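Local atomic coordinates of acinetobacter secreted protease CpaA (Acinetobacter nosocomialis M2, PDB entry 6O38), a protein that probably cleaves glycoproteins outside the cell as a zinc-dependent metalloprotease secreted by the type II system, and is bound by the chaperone CpaB. Residues N254-E268 against K275-V287. Residues are numbered along the deposited sequence; the frame is centred on the assembly and turned at random.
Sequences NSQATLTLKTGDQYE and KGYWQLISSPTKV. With SO4 (sulfate ion), chain P.
Asn254 lies flat over one face of the Tyr277 ring, the amide and ring planes 15° apart. Its CB sits 3.4 Å from the ring centroid, close enough to the normal for a CH-pi contact. CG continues across the same face toward Tyr277 CZ, since chi1 of -174° sets it anti to the backbone N; OD1 passes above CE2, and ND2 reaches past the rim to Gln279 OE1 at 3.0 Å. That last bond is nearly straight (176°) and lies in the plane of the Gln279 side-chain carbonyl, on a lone pair, and in the Asn254 amide plane, which helps set that amide's rotation. The backbone adds Asn254 N to Trp278 O, 2.8 Å. The other face of Tyr277 carries Lys275 CB. Lys275 NZ hydrogen-bonds a sulfate, probably from the crystallisation liquor; the Tyr277 OH approach to it is modelled too short and is doubtful.

Farther along, strands 266-272 and 277-288 form an antiparallel hairpin. Glu268 N donates to Ser282 O at 3.0 Å, while Glu268 O accepts from Ile281 N at 3.2 Å and weakly from Ser282 N, a classic beta bulge that sets the register. Beyond it, Pro284 CD rests over the Tyr267 ring, 3.6 Å from its centroid, and Leu280 CD1 approaches the ring edge. Tyr267 OH is tied to Thr260 O at 2.7 Å.

In this StcE-type beta-sandwich domain, the Asn254 contacts thus fasten the preceding loop to strand 277-288. Ser282, within the bulge, hydrogen-bonds Asn124 and Asp122 of CpaB; the Asp122 carboxylate would tend to raise Glu268's proton affinity, partly offset by the Arg235 salt bridge to OE1.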
loop_
_atom_site.group_PDB
_atom_site.type_symbol
_atom_site.label_atom_id
_atom_site.label_comp_id
_atom_site.label_asym_id
_atom_site.label_seq_id
_atom_site.Cartn_x
_atom_site.Cartn_y
_atom_site.Cartn_z
ATOM N N ASN A 254 6.032 19.526 -10.182
ATOM C CA ASN A 254 4.896 19.291 -11.074
ATOM C C ASN A 254 3.583 19.368 -10.292
ATOM O O ASN A 254 2.780 18.436 -10.254
ATOM C CB ASN A 254 5.048 17.947 -11.774
ATOM C CG ASN A 254 3.972 17.704 -12.815
ATOM O OD1 ASN A 254 3.511 18.635 -13.474
ATOM N ND2 ASN A 254 3.566 16.449 -12.963
ATOM N N SER A 255 3.377 20.520 -9.657
ATOM C CA SER A 255 2.174 20.753 -8.869
ATOM C C SER A 255 2.042 22.225 -8.509
ATOM O O SER A 255 3.015 22.860 -8.088
ATOM C CB SER A 255 2.188 19.902 -7.596
ATOM O OG SER A 255 1.091 20.219 -6.757
ATOM N N GLN A 256 0.842 22.774 -8.673
ATOM C CA GLN A 256 0.536 24.128 -8.240
ATOM C C GLN A 256 -0.179 24.153 -6.898
ATOM O O GLN A 256 -0.576 25.229 -6.440
ATOM C CB GLN A 256 -0.319 24.839 -9.296
ATOM C CG GLN A 256 0.340 24.955 -10.661
ATOM C CD GLN A 256 -0.567 25.601 -11.693
ATOM O OE1 GLN A 256 -0.912 24.989 -12.704
ATOM N NE2 GLN A 256 -0.955 26.847 -11.443
ATOM N N ALA A 257 -0.345 22.997 -6.260
ATOM C CA ALA A 257 -1.123 22.887 -5.038
ATOM C C ALA A 257 -0.419 23.589 -3.876
ATOM O O ALA A 257 0.746 23.986 -3.958
ATOM C CB ALA A 257 -1.374 21.418 -4.698
ATOM N N THR A 258 -1.153 23.731 -2.775
ATOM C CA THR A 258 -0.663 24.424 -1.586
ATOM C C THR A 258 0.287 23.500 -0.837
ATOM O O THR A 258 -0.140 22.553 -0.174
ATOM C CB THR A 258 -1.828 24.853 -0.701
ATOM O OG1 THR A 258 -2.719 25.687 -1.451
ATOM C CG2 THR A 258 -1.321 25.620 0.511
ATOM N N LEU A 259 1.584 23.769 -0.949
ATOM C CA LEU A 259 2.608 22.976 -0.269
ATOM C C LEU A 259 3.059 23.668 1.018
ATOM O O LEU A 259 4.210 24.076 1.168
ATOM C CB LEU A 259 3.786 22.728 -1.206
ATOM C CG LEU A 259 3.448 22.230 -2.611
ATOM C CD1 LEU A 259 4.711 22.077 -3.445
ATOM C CD2 LEU A 259 2.680 20.919 -2.549
ATOM N N THR A 260 2.128 23.796 1.959
ATOM C CA THR A 260 2.421 24.400 3.252
ATOM C C THR A 260 2.926 23.332 4.215
ATOM O O THR A 260 2.330 22.257 4.330
ATOM C CB THR A 260 1.184 25.094 3.825
ATOM O OG1 THR A 260 0.787 26.158 2.953
ATOM C CG2 THR A 260 1.479 25.665 5.203
ATOM N N LEU A 261 4.026 23.634 4.900
ATOM C CA LEU A 261 4.698 22.688 5.786
ATOM C C LEU A 261 4.370 23.063 7.228
ATOM O O LEU A 261 4.962 23.986 7.791
ATOM C CB LEU A 261 6.202 22.703 5.530
ATOM C CG LEU A 261 7.058 21.695 6.291
ATOM C CD1 LEU A 261 6.811 20.284 5.782
ATOM C CD2 LEU A 261 8.527 22.064 6.182
ATOM N N LYS A 262 3.427 22.340 7.826
ATOM C CA LYS A 262 2.993 22.594 9.190
ATOM C C LYS A 262 3.680 21.628 10.152
ATOM O O LYS A 262 4.468 20.764 9.759
ATOM C CB LYS A 262 1.472 22.486 9.301
ATOM C CG LYS A 262 0.708 23.439 8.399
ATOM C CD LYS A 262 -0.793 23.267 8.569
ATOM C CE LYS A 262 -1.231 21.853 8.217
ATOM N NZ LYS A 262 -0.762 21.440 6.864
ATOM N N THR A 263 3.377 21.790 11.440
ATOM C CA THR A 263 3.923 20.909 12.464
ATOM C C THR A 263 3.510 19.465 12.204
ATOM O O THR A 263 2.322 19.159 12.075
ATOM C CB THR A 263 3.448 21.351 13.849
ATOM O OG1 THR A 263 3.694 22.753 14.014
ATOM C CG2 THR A 263 4.184 20.582 14.936
ATOM N N GLY A 264 4.501 18.578 12.130
ATOM C CA GLY A 264 4.261 17.173 11.882
ATOM C C GLY A 264 4.045 16.795 10.433
ATOM O O GLY A 264 3.917 15.600 10.138
ATOM N N ASP A 265 4.000 17.762 9.521
ATOM C CA ASP A 265 3.778 17.455 8.116
ATOM C C ASP A 265 5.015 16.813 7.491
ATOM O O ASP A 265 6.144 16.964 7.970
ATOM C CB ASP A 265 3.405 18.716 7.336
ATOM C CG ASP A 265 1.973 19.151 7.577
ATOM O OD1 ASP A 265 1.257 18.460 8.334
ATOM O OD2 ASP A 265 1.561 20.180 7.001
ATOM N N GLN A 266 4.784 16.087 6.400
ATOM C CA GLN A 266 5.857 15.464 5.635
ATOM C C GLN A 266 5.498 15.475 4.158
ATOM O O GLN A 266 4.388 15.088 3.783
ATOM C CB GLN A 266 6.122 14.032 6.113
ATOM C CG GLN A 266 7.305 13.368 5.431
ATOM C CD GLN A 266 7.612 11.993 5.988
ATOM O OE1 GLN A 266 8.055 11.859 7.128
ATOM N NE2 GLN A 266 7.353 10.959 5.194
ATOM N N TYR A 267 6.442 15.913 3.329
ATOM C CA TYR A 267 6.304 15.897 1.881
ATOM C C TYR A 267 7.425 15.064 1.278
ATOM O O TYR A 267 8.553 15.070 1.779
ATOM C CB TYR A 267 6.346 17.315 1.297
ATOM C CG TYR A 267 5.127 18.161 1.594
ATOM C CD1 TYR A 267 4.963 18.766 2.833
ATOM C CD2 TYR A 267 4.151 18.367 0.629
ATOM C CE1 TYR A 267 3.854 19.545 3.106
ATOM C CE2 TYR A 267 3.038 19.144 0.891
ATOM C CZ TYR A 267 2.896 19.732 2.131
ATOM O OH TYR A 267 1.789 20.505 2.396
ATOM N N GLU A 268 7.111 14.353 0.198
ATOM C CA GLU A 268 8.089 13.550 -0.520
ATOM C C GLU A 268 8.029 13.902 -1.997
ATOM O O GLU A 268 6.942 13.968 -2.579
ATOM C CB GLU A 268 7.841 12.051 -0.317
ATOM C CG GLU A 268 9.046 11.177 -0.620
ATOM C CD GLU A 268 8.802 9.715 -0.299
ATOM O OE1 GLU A 268 9.661 8.876 -0.648
ATOM O OE2 GLU A 268 7.753 9.403 0.302
ATOM N N LYS A 275 10.769 14.096 -17.881
ATOM C CA LYS A 275 9.869 15.235 -17.744
ATOM C C LYS A 275 10.565 16.484 -17.221
ATOM O O LYS A 275 10.104 17.597 -17.495
ATOM C CB LYS A 275 8.709 14.883 -16.805
ATOM C CG LYS A 275 7.791 13.790 -17.325
ATOM C CD LYS A 275 7.103 14.198 -18.614
ATOM C CE LYS A 275 6.155 13.107 -19.089
ATOM N NZ LYS A 275 5.121 13.633 -20.022
ATOM N N GLY A 276 11.656 16.326 -16.477
ATOM C CA GLY A 276 12.419 17.465 -16.005
ATOM C C GLY A 276 11.823 18.224 -14.840
ATOM O O GLY A 276 12.013 19.441 -14.749
ATOM N N TYR A 277 11.112 17.547 -13.941
ATOM C CA TYR A 277 10.577 18.205 -12.759
ATOM C C TYR A 277 10.507 17.212 -11.606
ATOM O O TYR A 277 10.708 16.007 -11.779
ATOM C CB TYR A 277 9.200 18.833 -13.031
ATOM C CG TYR A 277 8.174 17.930 -13.696
ATOM C CD1 TYR A 277 7.885 16.665 -13.192
ATOM C CD2 TYR A 277 7.468 18.361 -14.811
ATOM C CE1 TYR A 277 6.943 15.852 -13.793
ATOM C CE2 TYR A 277 6.523 17.555 -15.417
ATOM C CZ TYR A 277 6.264 16.303 -14.903
ATOM O OH TYR A 277 5.324 15.498 -15.504
ATOM N N TRP A 278 10.211 17.739 -10.420
ATOM C CA TRP A 278 9.980 16.921 -9.237
ATOM C C TRP A 278 8.506 16.535 -9.183
ATOM O O TRP A 278 7.631 17.408 -9.186
ATOM C CB TRP A 278 10.378 17.669 -7.965
ATOM C CG TRP A 278 11.847 17.928 -7.833
ATOM C CD1 TRP A 278 12.525 19.034 -8.252
ATOM C CD2 TRP A 278 12.820 17.065 -7.232
ATOM N NE1 TRP A 278 13.861 18.915 -7.952
ATOM C CE2 TRP A 278 14.068 17.713 -7.325
ATOM C CE3 TRP A 278 12.758 15.807 -6.626
ATOM C CZ2 TRP A 278 15.242 17.146 -6.837
ATOM C CZ3 TRP A 278 13.924 15.246 -6.142
ATOM C CH2 TRP A 278 15.150 15.915 -6.250
ATOM N N GLN A 279 8.234 15.235 -9.144
ATOM C CA GLN A 279 6.876 14.732 -8.993
ATOM C C GLN A 279 6.521 14.665 -7.513
ATOM O O GLN A 279 7.320 14.193 -6.699
ATOM C CB GLN A 279 6.736 13.353 -9.639
ATOM C CG GLN A 279 5.353 12.730 -9.496
ATOM C CD GLN A 279 4.344 13.313 -10.469
ATOM O OE1 GLN A 279 4.670 14.184 -11.276
ATOM N NE2 GLN A 279 3.108 12.830 -10.398
ATOM N N LEU A 280 5.329 15.146 -7.167
ATOM C CA LEU A 280 4.847 15.083 -5.791
ATOM C C LEU A 280 4.208 13.720 -5.559
ATOM O O LEU A 280 3.150 13.417 -6.121
ATOM C CB LEU A 280 3.856 16.212 -5.518
ATOM C CG LEU A 280 3.170 16.191 -4.151
ATOM C CD1 LEU A 280 4.186 16.388 -3.036
ATOM C CD2 LEU A 280 2.077 17.247 -4.078
ATOM N N ILE A 281 4.847 12.894 -4.732
ATOM C CA ILE A 281 4.394 11.525 -4.503
ATOM C C ILE A 281 3.828 11.309 -3.107
ATOM O O ILE A 281 3.243 10.243 -2.856
ATOM C CB ILE A 281 5.521 10.506 -4.775
ATOM C CG1 ILE A 281 6.708 10.758 -3.845
ATOM C CG2 ILE A 281 5.955 10.570 -6.231
ATOM C CD1 ILE A 281 7.855 9.793 -4.048
ATOM N N SER A 282 3.974 12.269 -2.196
ATOM C CA SER A 282 3.424 12.128 -0.854
ATOM C C SER A 282 3.230 13.512 -0.256
ATOM O O SER A 282 4.152 14.333 -0.281
ATOM C CB SER A 282 4.345 11.281 0.034
ATOM O OG SER A 282 3.918 11.299 1.385
ATOM N N SER A 283 2.040 13.762 0.285
ATOM C CA SER A 283 1.694 15.054 0.856
ATOM C C SER A 283 0.627 14.847 1.920
ATOM O O SER A 283 -0.131 13.874 1.851
ATOM C CB SER A 283 1.190 16.024 -0.223
ATOM O OG SER A 283 0.114 15.463 -0.952
ATOM N N PRO A 284 0.542 15.736 2.908
ATOM C CA PRO A 284 -0.427 15.541 3.992
ATOM C C PRO A 284 -1.856 15.797 3.541
ATOM O O PRO A 284 -2.121 16.464 2.538
ATOM C CB PRO A 284 0.005 16.568 5.049
ATOM C CG PRO A 284 1.396 16.970 4.670
ATOM C CD PRO A 284 1.458 16.853 3.185
ATOM N N THR A 285 -2.788 15.244 4.315
ATOM C CA THR A 285 -4.218 15.441 4.112
ATOM C C THR A 285 -4.845 15.813 5.445
ATOM O O THR A 285 -4.776 15.035 6.402
ATOM C CB THR A 285 -4.884 14.182 3.544
ATOM O OG1 THR A 285 -4.279 13.838 2.290
ATOM C CG2 THR A 285 -6.376 14.411 3.342
ATOM N N LYS A 286 -5.450 16.996 5.510
ATOM C CA LYS A 286 -6.203 17.394 6.691
ATOM C C LYS A 286 -7.559 16.702 6.682
ATOM O O LYS A 286 -8.300 16.784 5.697
ATOM C CB LYS A 286 -6.376 18.912 6.732
ATOM C CG LYS A 286 -7.164 19.421 7.930
ATOM C CD LYS A 286 -7.234 20.941 7.932
ATOM C CE LYS A 286 -8.040 21.463 9.112
ATOM N NZ LYS A 286 -7.687 20.774 10.384
ATOM N N VAL A 287 -7.881 16.014 7.774
ATOM C CA VAL A 287 -9.085 15.197 7.864
ATOM C C VAL A 287 -9.933 15.704 9.021
ATOM O O VAL A 287 -9.477 15.732 10.171
ATOM C CB VAL A 287 -8.750 13.708 8.048
ATOM C CG1 VAL A 287 -10.022 12.901 8.260
ATOM C CG2 VAL A 287 -7.977 13.186 6.848
HETATM S S SO4 P . 3.279 15.497 -17.926
HETATM O O1 SO4 P . 3.104 15.297 -19.361
HETATM O O2 SO4 P . 2.256 16.416 -17.433
HETATM O O3 SO4 P . 3.156 14.216 -17.239
HETATM O O4 SO4 P . 4.601 16.061 -17.670
#